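Local coordinates for cytoplasmic export protein 1 (Saccharomyces cerevisiae, PDB 3VWA), which takes part in nuclear tRNA export, binding tRNA and possibly passing aminoacylated tRNAs from export receptors at the nuclear pore complex to the translation machinery, at residues V261-E266 with V322-I327; P353-R358 with D391-L396; I435-V440 with V474-A479; T502-G507 with I521-Y526. All blocks are in the same frame, centred on the assembly; numbering follows the deposited sequence.

Contact 1: residues V261-E266 with V322-I327; sequences VMSNLE and VPFLAI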
loop_
_atom_site.group_PDB
_atom_site.type_symbol
_atom_site.label_atom_id
_atom_site.label_comp_id
_atom_site.label_asym_id
_atom_site.label_seq_id
_atom_site.Cartn_x
_atom_site.Cartn_y
_atom_site.Cartn_z
ATOM N N VAL A 261 -5.238 -19.636 -6.922
ATOM C CA VAL A 261 -4.877 -18.933 -5.682
ATOM C C VAL A 261 -5.281 -17.458 -5.748
ATOM O O VAL A 261 -5.900 -16.929 -4.827
ATOM C CB VAL A 261 -3.377 -18.994 -5.432
ATOM C CG1 VAL A 261 -3.001 -18.151 -4.178
ATOM C CG2 VAL A 261 -2.946 -20.465 -5.309
HETATM N N MSE A 262 -4.933 -16.808 -6.841
HETATM C CA MSE A 262 -5.392 -15.428 -7.078
HETATM C C MSE A 262 -6.887 -15.337 -7.252
HETATM O O MSE A 262 -7.473 -14.397 -6.804
HETATM C CB MSE A 262 -4.682 -14.821 -8.293
HETATM C CG MSE A 262 -3.184 -14.588 -8.049
HETATM SE SE MSE A 262 -2.654 -14.010 -6.199
HETATM C CE MSE A 262 -3.769 -14.736 -4.831
ATOM N N SER A 263 -7.509 -16.285 -7.947
ATOM C CA SER A 263 -8.975 -16.367 -7.966
ATOM C C SER A 263 -9.628 -16.517 -6.592
ATOM O O SER A 263 -10.698 -15.909 -6.304
ATOM C CB SER A 263 -9.400 -17.484 -8.887
ATOM O OG SER A 263 -8.982 -17.056 -10.174
ATOM N N ASN A 264 -8.992 -17.297 -5.741
ATOM C CA ASN A 264 -9.436 -17.415 -4.357
ATOM C C ASN A 264 -9.256 -16.080 -3.627
ATOM O O ASN A 264 -10.139 -15.636 -2.872
ATOM C CB ASN A 264 -8.658 -18.513 -3.636
ATOM C CG ASN A 264 -9.173 -19.869 -3.995
ATOM O OD1 ASN A 264 -10.282 -19.975 -4.515
ATOM N ND2 ASN A 264 -8.393 -20.927 -3.704
ATOM N N LEU A 265 -8.137 -15.406 -3.913
ATOM C CA LEU A 265 -7.881 -14.109 -3.301
ATOM C C LEU A 265 -8.965 -13.143 -3.713
ATOM O O LEU A 265 -9.501 -12.428 -2.873
ATOM C CB LEU A 265 -6.508 -13.583 -3.667
ATOM C CG LEU A 265 -6.184 -12.089 -3.422
ATOM C CD1 LEU A 265 -6.329 -11.743 -1.947
ATOM C CD2 LEU A 265 -4.751 -11.783 -3.890
ATOM N N GLU A 266 -9.289 -13.127 -4.995
ATOM C CA GLU A 266 -10.332 -12.245 -5.472
ATOM C C GLU A 266 -11.708 -12.463 -4.813
ATOM O O GLU A 266 -12.433 -11.505 -4.642
ATOM C CB GLU A 266 -10.517 -12.400 -6.987
ATOM C CG GLU A 266 -11.598 -11.512 -7.640
ATOM C CD GLU A 266 -12.047 -12.068 -9.006
ATOM O OE1 GLU A 266 -11.452 -13.061 -9.476
ATOM O OE2 GLU A 266 -13.012 -11.559 -9.608
ATOM N N VAL A 322 -9.031 -7.041 -15.235
ATOM C CA VAL A 322 -9.775 -6.015 -14.484
ATOM C C VAL A 322 -9.900 -6.344 -12.993
ATOM O O VAL A 322 -9.546 -5.527 -12.164
ATOM C CB VAL A 322 -11.135 -5.696 -15.188
ATOM C CG1 VAL A 322 -12.011 -4.732 -14.391
ATOM C CG2 VAL A 322 -10.855 -5.098 -16.548
ATOM N N PRO A 323 -10.372 -7.555 -12.626
ATOM C CA PRO A 323 -10.523 -7.750 -11.159
ATOM C C PRO A 323 -9.220 -7.739 -10.375
ATOM O O PRO A 323 -9.166 -7.097 -9.342
ATOM C CB PRO A 323 -11.243 -9.099 -11.011
ATOM C CG PRO A 323 -11.645 -9.502 -12.398
ATOM C CD PRO A 323 -10.883 -8.681 -13.414
ATOM N N PHE A 324 -8.174 -8.424 -10.867
ATOM C CA PHE A 324 -6.903 -8.482 -10.183
ATOM C C PHE A 324 -6.269 -7.089 -10.119
ATOM O O PHE A 324 -5.704 -6.717 -9.105
ATOM C CB PHE A 324 -5.872 -9.437 -10.890
ATOM C CG PHE A 324 -6.228 -10.925 -10.839
ATOM C CD1 PHE A 324 -7.418 -11.386 -10.263
ATOM C CD2 PHE A 324 -5.369 -11.869 -11.437
ATOM C CE1 PHE A 324 -7.740 -12.765 -10.206
ATOM C CE2 PHE A 324 -5.671 -13.229 -11.407
ATOM C CZ PHE A 324 -6.868 -13.685 -10.812
ATOM N N LEU A 325 -6.335 -6.336 -11.203
ATOM C CA LEU A 325 -5.651 -5.015 -11.233
ATOM C C LEU A 325 -6.404 -4.106 -10.262
ATOM O O LEU A 325 -5.799 -3.205 -9.629
ATOM C CB LEU A 325 -5.749 -4.437 -12.623
ATOM C CG LEU A 325 -4.593 -3.922 -13.463
ATOM C CD1 LEU A 325 -5.147 -3.114 -14.632
ATOM C CD2 LEU A 325 -3.571 -3.077 -12.699
ATOM N N ALA A 326 -7.718 -4.314 -10.130
ATOM C CA ALA A 326 -8.541 -3.512 -9.175
ATOM C C ALA A 326 -8.059 -3.740 -7.740
ATOM O O ALA A 326 -7.886 -2.784 -6.943
ATOM C CB ALA A 326 -10.057 -3.809 -9.327
ATOM N N ILE A 327 -7.717 -4.982 -7.433
ATOM C CA ILE A 327 -7.189 -5.299 -6.127
ATOM C C ILE A 327 -5.869 -4.615 -5.920
ATOM O O ILE A 327 -5.574 -4.110 -4.833
ATOM C CB ILE A 327 -6.969 -6.807 -6.015
ATOM C CG1 ILE A 327 -8.189 -7.577 -6.544
ATOM C CG2 ILE A 327 -6.557 -7.254 -4.644
ATOM C CD1 ILE A 327 -9.377 -7.595 -5.633
#
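Glu266 and Phe324 stand where the two backbones come nearest, their CA atoms 6.9 Å apart, as helical segments 261-266 and 322-327 pass with 10.5 Å between their axes and 66° between their N-to-C directions. So wide a gap needs a long side chain to span it, and Phe324 suits the task. Its CG lies beside the backbone N, with chi1 at -68°, which carries the far end of the ring over to the other helix. There CZ meets CB of Met262 at 3.5 Å, an oblique approach that favours neither face nor edge. Met262, present as selenomethionine, lends only the root of its chain; the rest turns off toward Phe243 and Ile295.

Glu266 reaches out with an extended chain. Its OE1 sits at the edge of the Phe324 ring, 3.8 Å from CE1, and the carboxylate and ring planes stand 81° apart. The slightly positive hydrogens of an aromatic rim suit a carboxylate oxygen, although the stronger partner of OE1 is Lys320, in a salt bridge. The other oxygen, OE2, rests 3.3 Å from CB of Pro323, whose compact ring lets the carboxylate come close.

The contact probably lies near the passage from the kinase-like part to the helical array. Helix 283-303 closes over it, with Leu292 and Ile296 against Phe324 and Ile288 against Leu265, and helix 239-248 backs Met262.

Contact 2: residues P353-R358 with D391-L396; sequences PDRQVR and DSDATL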
loop_
_atom_site.group_PDB
_atom_site.type_symbol
_atom_site.label_atom_id
_atom_site.label_comp_id
_atom_site.label_asym_id
_atom_site.label_seq_id
_atom_site.Cartn_x
_atom_site.Cartn_y
_atom_site.Cartn_z
ATOM N N PRO A 353 -5.257 -3.009 -25.134
ATOM C CA PRO A 353 -6.363 -2.307 -25.793
ATOM C C PRO A 353 -7.722 -2.563 -25.131
ATOM O O PRO A 353 -8.742 -2.095 -25.644
ATOM C CB PRO A 353 -6.290 -2.805 -27.261
ATOM C CG PRO A 353 -4.919 -3.412 -27.395
ATOM C CD PRO A 353 -4.590 -3.972 -26.027
ATOM N N ASP A 354 -7.740 -3.256 -23.989
ATOM C CA ASP A 354 -9.008 -3.500 -23.288
ATOM C C ASP A 354 -9.674 -2.251 -22.661
ATOM O O ASP A 354 -9.089 -1.580 -21.842
ATOM C CB ASP A 354 -8.869 -4.576 -22.223
ATOM C CG ASP A 354 -10.186 -5.224 -21.925
ATOM O OD1 ASP A 354 -10.725 -5.074 -20.818
ATOM O OD2 ASP A 354 -10.724 -5.847 -22.850
ATOM N N ARG A 355 -10.915 -2.014 -23.036
ATOM C CA ARG A 355 -11.716 -0.860 -22.628
ATOM C C ARG A 355 -12.018 -0.862 -21.135
ATOM O O ARG A 355 -11.967 0.159 -20.480
ATOM C CB ARG A 355 -13.044 -0.974 -23.363
ATOM C CG ARG A 355 -13.815 0.298 -23.591
ATOM C CD ARG A 355 -13.478 0.716 -24.996
ATOM N NE ARG A 355 -14.415 0.215 -25.975
ATOM C CZ ARG A 355 -14.185 0.156 -27.286
ATOM N NH1 ARG A 355 -15.124 -0.337 -28.094
ATOM N NH2 ARG A 355 -13.027 0.570 -27.802
ATOM N N GLN A 356 -12.357 -2.026 -20.603
ATOM C CA GLN A 356 -12.687 -2.151 -19.200
ATOM C C GLN A 356 -11.465 -1.937 -18.277
ATOM O O GLN A 356 -11.593 -1.497 -17.128
ATOM C CB GLN A 356 -13.348 -3.531 -18.995
ATOM C CG GLN A 356 -14.732 -3.627 -19.666
ATOM C CD GLN A 356 -15.616 -2.377 -19.467
ATOM O OE1 GLN A 356 -15.818 -1.887 -18.338
ATOM N NE2 GLN A 356 -16.172 -1.869 -20.577
ATOM N N VAL A 357 -10.287 -2.288 -18.782
ATOM C CA VAL A 357 -9.057 -1.969 -18.128
ATOM C C VAL A 357 -8.877 -0.442 -18.038
ATOM O O VAL A 357 -8.607 0.101 -16.973
ATOM C CB VAL A 357 -7.828 -2.585 -18.859
ATOM C CG1 VAL A 357 -6.538 -2.007 -18.320
ATOM C CG2 VAL A 357 -7.795 -4.114 -18.685
ATOM N N ARG A 358 -8.965 0.204 -19.188
ATOM C CA ARG A 358 -8.774 1.628 -19.312
ATOM C C ARG A 358 -9.793 2.407 -18.430
ATOM O O ARG A 358 -9.399 3.341 -17.749
ATOM C CB ARG A 358 -8.876 2.054 -20.779
ATOM C CG ARG A 358 -8.782 3.566 -20.962
ATOM C CD ARG A 358 -7.414 4.109 -20.555
ATOM N NE ARG A 358 -6.346 3.642 -21.455
ATOM C CZ ARG A 358 -6.055 4.157 -22.661
ATOM N NH1 ARG A 358 -5.012 3.673 -23.369
ATOM N NH2 ARG A 358 -6.773 5.179 -23.146
ATOM N N ASP A 391 -11.363 6.794 -29.200
ATOM C CA ASP A 391 -11.963 5.456 -29.111
ATOM C C ASP A 391 -13.427 5.506 -29.575
ATOM O O ASP A 391 -14.059 6.554 -29.497
ATOM C CB ASP A 391 -11.878 4.973 -27.658
ATOM C CG ASP A 391 -12.240 3.487 -27.482
ATOM O OD1 ASP A 391 -11.366 2.634 -27.652
ATOM O OD2 ASP A 391 -13.387 3.172 -27.134
ATOM N N SER A 392 -13.970 4.361 -30.029
ATOM C CA SER A 392 -15.289 4.314 -30.630
ATOM C C SER A 392 -16.381 4.353 -29.611
ATOM O O SER A 392 -17.494 4.735 -29.932
ATOM C CB SER A 392 -15.458 3.071 -31.541
ATOM O OG SER A 392 -15.516 1.855 -30.793
ATOM N N ASP A 393 -16.084 3.925 -28.389
ATOM C CA ASP A 393 -17.079 3.938 -27.309
ATOM C C ASP A 393 -17.130 5.378 -26.735
ATOM O O ASP A 393 -16.117 5.921 -26.277
ATOM C CB ASP A 393 -16.659 2.915 -26.243
ATOM C CG ASP A 393 -17.678 2.765 -25.140
ATOM O OD1 ASP A 393 -18.544 1.839 -25.168
ATOM O OD2 ASP A 393 -17.685 3.597 -24.244
ATOM N N ALA A 394 -18.300 6.009 -26.791
ATOM C CA ALA A 394 -18.452 7.408 -26.410
ATOM C C ALA A 394 -18.218 7.585 -24.926
ATOM O O ALA A 394 -17.753 8.648 -24.458
ATOM C CB ALA A 394 -19.834 7.914 -26.792
ATOM N N THR A 395 -18.481 6.531 -24.170
ATOM C CA THR A 395 -18.281 6.606 -22.711
ATOM C C THR A 395 -16.776 6.586 -22.347
ATOM O O THR A 395 -16.336 7.292 -21.384
ATOM C CB THR A 395 -19.125 5.553 -21.961
ATOM O OG1 THR A 395 -18.829 4.277 -22.524
ATOM C CG2 THR A 395 -20.578 5.787 -22.208
ATOM N N LEU A 396 -15.967 5.838 -23.110
ATOM C CA LEU A 396 -14.517 5.924 -22.866
ATOM C C LEU A 396 -14.012 7.329 -23.260
ATOM O O LEU A 396 -13.213 7.942 -22.527
ATOM C CB LEU A 396 -13.715 4.852 -23.600
ATOM C CG LEU A 396 -12.586 4.120 -22.858
ATOM C CD1 LEU A 396 -11.393 3.817 -23.745
ATOM C CD2 LEU A 396 -12.128 4.817 -21.584
#
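Arg355 and Leu396 bring the backbones nearest, CA to CA 7.3 Å, at a place where each segment turns from loop into the first residues of a helix. Asp354 and Asp393 occupy the two N-cap positions, where a short acidic side chain can meet the N-H groups of a helix start; the bond from N of Val357 to Asp354 is weak, and the carboxylate of Asp393 is less surely placed.

Arg355 bends at chi2 and chi3, which brings its guanidinium to the loop before helix 394-407. NH2 forms a salt bridge with OD1 of Asp391 at 2.7 Å, but the hydrogen bond within it is weak, its angle at the hydrogen only 121°. The carboxylate is turned 81° from the guanidinium plane and sets OD2 over one face, the same face on which CB of Asp393 lies. OD2 in turn accepts from N of Asp393 at 3.1 Å, from above the carboxylate plane, closing an Asx turn that helps to hold the carboxylate in this rotation. Beside the salt bridge, CD2 of Leu396 packs 3.6 Å from CG of Arg358, whose own NH1 is held by O of Phe350.

Segment 391-396 belongs to the HEAT 1 repeat. Leu396 runs on to Phe359 and Leu362 of helix 355-368, and Phe359 also touches Asp393 and Thr395.

Contact 3: residues I435-V440 with V474-A479; sequences IRTWTV and VKPRLA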
loop_
_atom_site.group_PDB
_atom_site.type_symbol
_atom_site.label_atom_id
_atom_site.label_comp_id
_atom_site.label_asym_id
_atom_site.label_seq_id
_atom_site.Cartn_x
_atom_site.Cartn_y
_atom_site.Cartn_z
ATOM N N ILE A 435 -20.151 14.856 -24.801
ATOM C CA ILE A 435 -18.759 15.125 -25.032
ATOM C C ILE A 435 -18.588 16.537 -25.498
ATOM O O ILE A 435 -17.670 17.218 -25.038
ATOM C CB ILE A 435 -18.141 14.122 -26.054
ATOM C CG1 ILE A 435 -18.108 12.719 -25.446
ATOM C CG2 ILE A 435 -16.718 14.548 -26.466
ATOM C CD1 ILE A 435 -17.575 11.621 -26.382
ATOM N N ARG A 436 -19.455 16.989 -26.413
ATOM C CA ARG A 436 -19.488 18.423 -26.795
ATOM C C ARG A 436 -19.678 19.398 -25.641
ATOM O O ARG A 436 -18.957 20.417 -25.573
ATOM C CB ARG A 436 -20.455 18.725 -27.960
ATOM C CG ARG A 436 -20.155 17.803 -29.192
ATOM C CD ARG A 436 -20.706 18.310 -30.495
ATOM N NE ARG A 436 -22.151 18.610 -30.414
ATOM C CZ ARG A 436 -23.143 17.723 -30.517
ATOM N NH1 ARG A 436 -24.401 18.167 -30.445
ATOM N NH2 ARG A 436 -22.896 16.416 -30.705
ATOM N N THR A 437 -20.633 19.088 -24.761
ATOM C CA THR A 437 -20.956 19.876 -23.565
ATOM C C THR A 437 -19.712 19.946 -22.657
ATOM O O THR A 437 -19.261 21.050 -22.272
ATOM C CB THR A 437 -22.188 19.270 -22.825
ATOM O OG1 THR A 437 -23.291 19.151 -23.744
ATOM C CG2 THR A 437 -22.660 20.133 -21.621
ATOM N N TRP A 438 -19.127 18.788 -22.349
ATOM C CA TRP A 438 -17.996 18.725 -21.430
ATOM C C TRP A 438 -16.736 19.340 -22.030
ATOM O O TRP A 438 -15.937 19.924 -21.290
ATOM C CB TRP A 438 -17.728 17.302 -20.931
ATOM C CG TRP A 438 -18.536 16.965 -19.714
ATOM C CD1 TRP A 438 -19.767 16.326 -19.669
ATOM C CD2 TRP A 438 -18.248 17.327 -18.336
ATOM N NE1 TRP A 438 -20.233 16.235 -18.383
ATOM C CE2 TRP A 438 -19.385 16.838 -17.537
ATOM C CE3 TRP A 438 -17.226 18.024 -17.699
ATOM C CZ2 TRP A 438 -19.439 17.001 -16.166
ATOM C CZ3 TRP A 438 -17.304 18.195 -16.310
ATOM C CH2 TRP A 438 -18.383 17.703 -15.568
ATOM N N THR A 439 -16.538 19.220 -23.345
ATOM C CA THR A 439 -15.352 19.816 -23.948
ATOM C C THR A 439 -15.189 21.305 -23.658
ATOM O O THR A 439 -14.082 21.766 -23.364
ATOM C CB THR A 439 -15.298 19.622 -25.490
ATOM O OG1 THR A 439 -15.281 18.219 -25.783
ATOM C CG2 THR A 439 -14.005 20.274 -26.080
ATOM N N VAL A 440 -16.283 22.057 -23.747
ATOM C CA VAL A 440 -16.186 23.496 -23.496
ATOM C C VAL A 440 -15.870 23.841 -22.002
ATOM O O VAL A 440 -15.168 24.837 -21.702
ATOM C CB VAL A 440 -17.396 24.292 -24.134
ATOM C CG1 VAL A 440 -18.717 24.027 -23.428
ATOM C CG2 VAL A 440 -17.130 25.785 -24.164
ATOM N N VAL A 474 -29.059 22.148 -27.328
ATOM C CA VAL A 474 -29.133 23.184 -26.302
ATOM C C VAL A 474 -28.062 23.018 -25.219
ATOM O O VAL A 474 -27.552 24.008 -24.686
ATOM C CB VAL A 474 -30.559 23.273 -25.689
ATOM C CG1 VAL A 474 -30.627 24.121 -24.410
ATOM C CG2 VAL A 474 -31.518 23.860 -26.703
ATOM N N LYS A 475 -27.683 21.789 -24.904
ATOM C CA LYS A 475 -26.820 21.581 -23.748
ATOM C C LYS A 475 -25.436 22.271 -23.860
ATOM O O LYS A 475 -24.996 22.858 -22.884
ATOM C CB LYS A 475 -26.693 20.100 -23.382
ATOM C CG LYS A 475 -26.154 19.870 -21.965
ATOM C CD LYS A 475 -26.191 18.384 -21.551
ATOM C CE LYS A 475 -25.837 18.205 -20.074
ATOM N NZ LYS A 475 -26.015 16.809 -19.567
ATOM N N PRO A 476 -24.758 22.180 -25.020
ATOM C CA PRO A 476 -23.435 22.810 -25.202
ATOM C C PRO A 476 -23.483 24.339 -25.271
ATOM O O PRO A 476 -22.512 25.009 -24.899
ATOM C CB PRO A 476 -22.928 22.212 -26.514
ATOM C CG PRO A 476 -23.725 20.887 -26.645
ATOM C CD PRO A 476 -25.086 21.279 -26.148
ATOM N N ARG A 477 -24.628 24.882 -25.680
ATOM C CA ARG A 477 -24.853 26.325 -25.647
ATOM C C ARG A 477 -24.914 26.788 -24.208
ATOM O O ARG A 477 -24.198 27.731 -23.803
ATOM C CB ARG A 477 -26.110 26.686 -26.455
ATOM C CG ARG A 477 -26.174 25.919 -27.778
ATOM C CD ARG A 477 -26.788 26.723 -28.904
ATOM N NE ARG A 477 -28.186 26.987 -28.661
ATOM C CZ ARG A 477 -29.181 26.194 -29.066
ATOM N NH1 ARG A 477 -28.920 25.094 -29.757
ATOM N NH2 ARG A 477 -30.432 26.495 -28.767
ATOM N N LEU A 478 -25.709 26.090 -23.400
ATOM C CA LEU A 478 -25.770 26.355 -21.958
ATOM C C LEU A 478 -24.413 26.208 -21.275
ATOM O O LEU A 478 -24.148 26.849 -20.280
ATOM C CB LEU A 478 -26.749 25.374 -21.322
ATOM C CG LEU A 478 -28.225 25.526 -21.738
ATOM C CD1 LEU A 478 -29.008 24.368 -21.185
ATOM C CD2 LEU A 478 -28.850 26.839 -21.293
ATOM N N ALA A 479 -23.579 25.303 -21.770
ATOM C CA ALA A 479 -22.273 25.106 -21.194
ATOM C C ALA A 479 -21.356 26.277 -21.604
ATOM O O ALA A 479 -20.442 26.614 -20.896
ATOM C CB ALA A 479 -21.655 23.779 -21.666
#
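Lys475 lays its aliphatic chain across Thr437, the two side chains meeting at about a right angle. Its CB begins 3.6 Å from OG1 of Thr437. The next carbon, CG, anti to the backbone N (chi1 -163°), nestles into the fork of the threonine, 3.4 Å from OG1 and 3.5 Å from CG2. CD and then CE continue past the methyl, CE at 4.0 Å from CG2, and NZ ends in a salt bridge with Glu434, one turn before Thr437 on the facing helix. A lysine fits here because its methylenes can cover a neighbour while its charge stays at the exposed surface. The Thr437 hydroxyl, although wrapped by carbons, has its polar partner in O of Val433.

The two helices run almost parallel, 7° apart, and their axes lie only 8.2 Å from each other, consistent with the side-by-side stacking of helices in a HEAT-repeat solenoid. Small residues allow this closeness. Thr437 and Pro476 have CA atoms 4.2 Å apart, and CG, the puckered corner of the Pro476 ring, meets OG1 of Thr437 and CB of Arg436, whose guanidinium pairs with Asp471. Ala479 leaves space for Val440, though CG1 of Val440 to CB of Ala479, at 3.4 Å, is tighter than usual for two carbons. Val440 also touches Phe465 and Ser468 of helix 454-469, and Leu478 leans on helix 513-536.

Contact 4: residues T502-G507 with I521-Y526; sequences TVIAPG and ILFEEY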
loop_
_atom_site.group_PDB
_atom_site.type_symbol
_atom_site.label_atom_id
_atom_site.label_comp_id
_atom_site.label_asym_id
_atom_site.label_seq_id
_atom_site.Cartn_x
_atom_site.Cartn_y
_atom_site.Cartn_z
ATOM N N THR A 502 -19.790 40.477 -28.539
ATOM C CA THR A 502 -20.332 39.812 -29.697
ATOM C C THR A 502 -20.185 38.283 -29.722
ATOM O O THR A 502 -20.765 37.614 -30.590
ATOM C CB THR A 502 -19.793 40.445 -31.008
ATOM O OG1 THR A 502 -18.369 40.609 -30.943
ATOM C CG2 THR A 502 -20.380 41.787 -31.232
ATOM N N VAL A 503 -19.393 37.715 -28.801
ATOM C CA VAL A 503 -19.453 36.271 -28.517
ATOM C C VAL A 503 -20.716 35.965 -27.681
ATOM O O VAL A 503 -21.397 34.978 -27.912
ATOM C CB VAL A 503 -18.229 35.762 -27.711
ATOM C CG1 VAL A 503 -18.497 34.321 -27.267
ATOM C CG2 VAL A 503 -16.905 35.887 -28.508
ATOM N N ILE A 504 -20.990 36.771 -26.661
ATOM C CA ILE A 504 -22.219 36.598 -25.877
ATOM C C ILE A 504 -23.477 36.933 -26.626
ATOM O O ILE A 504 -24.414 36.127 -26.668
ATOM C CB ILE A 504 -22.201 37.417 -24.599
ATOM C CG1 ILE A 504 -21.064 36.891 -23.689
ATOM C CG2 ILE A 504 -23.555 37.287 -23.887
ATOM C CD1 ILE A 504 -20.583 37.841 -22.630
ATOM N N ALA A 505 -23.509 38.096 -27.249
ATOM C CA ALA A 505 -24.792 38.640 -27.649
ATOM C C ALA A 505 -25.713 37.773 -28.533
ATOM O O ALA A 505 -26.915 37.871 -28.424
ATOM C CB ALA A 505 -24.600 40.055 -28.235
ATOM N N PRO A 506 -25.156 36.942 -29.442
ATOM C CA PRO A 506 -26.034 36.100 -30.255
ATOM C C PRO A 506 -26.984 35.178 -29.468
ATOM O O PRO A 506 -28.079 34.824 -29.945
ATOM C CB PRO A 506 -25.036 35.297 -31.110
ATOM C CG PRO A 506 -23.917 36.291 -31.325
ATOM C CD PRO A 506 -23.800 37.034 -30.002
ATOM N N GLY A 507 -26.552 34.761 -28.283
ATOM C CA GLY A 507 -27.323 33.857 -27.452
ATOM C C GLY A 507 -28.593 34.527 -26.928
ATOM O O GLY A 507 -29.592 33.840 -26.608
ATOM N N ILE A 521 -28.772 37.554 -18.790
ATOM C CA ILE A 521 -28.282 37.835 -17.461
ATOM C C ILE A 521 -26.754 37.935 -17.527
ATOM O O ILE A 521 -26.155 38.773 -16.924
ATOM C CB ILE A 521 -28.778 36.768 -16.461
ATOM C CG1 ILE A 521 -30.314 36.815 -16.309
ATOM C CG2 ILE A 521 -28.133 36.982 -15.103
ATOM C CD1 ILE A 521 -30.921 35.617 -15.528
ATOM N N LEU A 522 -26.143 37.076 -18.320
ATOM C CA LEU A 522 -24.715 37.060 -18.518
ATOM C C LEU A 522 -24.235 38.326 -19.183
ATOM O O LEU A 522 -23.302 38.989 -18.729
ATOM C CB LEU A 522 -24.453 35.880 -19.439
ATOM C CG LEU A 522 -23.147 35.092 -19.411
ATOM C CD1 LEU A 522 -22.650 34.886 -20.837
ATOM C CD2 LEU A 522 -22.073 35.519 -18.414
ATOM N N PHE A 523 -24.886 38.660 -20.292
ATOM C CA PHE A 523 -24.637 39.880 -21.019
ATOM C C PHE A 523 -24.632 41.122 -20.145
ATOM O O PHE A 523 -23.731 41.983 -20.272
ATOM C CB PHE A 523 -25.746 40.018 -22.068
ATOM C CG PHE A 523 -25.460 41.030 -23.144
ATOM C CD1 PHE A 523 -24.247 41.004 -23.856
ATOM C CD2 PHE A 523 -26.411 42.001 -23.486
ATOM C CE1 PHE A 523 -23.988 41.933 -24.875
ATOM C CE2 PHE A 523 -26.161 42.920 -24.504
ATOM C CZ PHE A 523 -24.948 42.872 -25.232
ATOM N N GLU A 524 -25.654 41.262 -19.297
ATOM C CA GLU A 524 -25.743 42.456 -18.419
ATOM C C GLU A 524 -24.566 42.528 -17.488
ATOM O O GLU A 524 -24.016 43.599 -17.221
ATOM C CB GLU A 524 -26.972 42.419 -17.492
ATOM C CG GLU A 524 -28.250 41.993 -18.132
ATOM C CD GLU A 524 -29.090 43.147 -18.586
ATOM O OE1 GLU A 524 -30.343 43.048 -18.449
ATOM O OE2 GLU A 524 -28.497 44.133 -19.082
ATOM N N GLU A 525 -24.200 41.382 -16.940
ATOM C CA GLU A 525 -23.070 41.379 -16.023
ATOM C C GLU A 525 -21.762 41.821 -16.766
ATOM O O GLU A 525 -20.934 42.557 -16.213
ATOM C CB GLU A 525 -22.977 39.993 -15.370
ATOM C CG GLU A 525 -21.728 39.789 -14.509
ATOM C CD GLU A 525 -21.568 38.362 -14.008
ATOM O OE1 GLU A 525 -20.524 38.130 -13.336
ATOM O OE2 GLU A 525 -22.474 37.488 -14.248
ATOM N N TYR A 526 -21.609 41.448 -18.048
ATOM C CA TYR A 526 -20.406 41.870 -18.793
ATOM C C TYR A 526 -20.483 43.344 -19.163
ATOM O O TYR A 526 -19.475 44.045 -19.142
ATOM C CB TYR A 526 -20.264 41.052 -20.086
ATOM C CG TYR A 526 -19.414 39.792 -19.948
ATOM C CD1 TYR A 526 -18.130 39.741 -20.488
ATOM C CD2 TYR A 526 -19.919 38.655 -19.328
ATOM C CE1 TYR A 526 -17.341 38.571 -20.387
ATOM C CE2 TYR A 526 -19.173 37.480 -19.227
ATOM C CZ TYR A 526 -17.893 37.421 -19.777
ATOM O OH TYR A 526 -17.176 36.250 -19.660
#
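Ile504 is the bump of this contact, and the hollow that receives it is built by Leu522, Phe523 and Tyr526. The segments run in roughly opposite directions, nearest at the CA atoms of Ile504 and Phe523, 6.3 Å apart. Both lie in the HEAT 2 repeat, and their antiparallel course is that of the helical hairpin from which HEAT repeats are made.

Each branch of the isoleucine has its own place in the hollow. CG1 sits against CD1 of Leu522 at 3.8 Å, on one wall. CG2, anti to the backbone N, presses on CD1 of Phe523, which forms the other wall, also at 3.8 Å. The longer arm, carried outward by a nearly extended chi2 of 160°, plants its tip CD1 on the floor, over the middle of the Tyr526 ring: a CH-pi contact 3.5 Å from the centroid and 12° off the ring normal. A beta-branched residue suits a three-sided socket of this kind, since it sends carbon in more than one direction. Next to it the small methyl of Ala505 leaves room for the far part of the Phe523 ring, with CB 3.9 Å from CE1, an oblique approach. Leu484 of helix 474-487 touches both Ile504 and Leu522, adding to the same apolar cluster.

Across the two segments the contact is wholly carbon on carbon, so its hold probably comes from close fit and the burial of apolar surface; the one polar group among the three side chains that form the socket, OH of Tyr526, bonds to the backbone O of Leu484.

In the fold
This chain, the N-terminal piece of a longer protein, builds a kinase-like part first and HEAT-repeat helices after; no contact lies among the strands. Contact 1 closes a loop of 55 residues, contact 2 one of 32, contact 3 one of 33 and contact 4 the shortest, 13. All are in series; none nests in or crosses another. Contacts 1 and 2 touch where Val322 and Leu325 pack on the start of helix 355-368, and contact 2 meets contact 3 through Ala394 and Ile435. Contacts 3 and 4 stay about 7 Å apart at their nearest atoms, though helices 474-487 and 493-504 follow directly in sequence. Contacts 2 to 4 follow the array toward its C-terminal end.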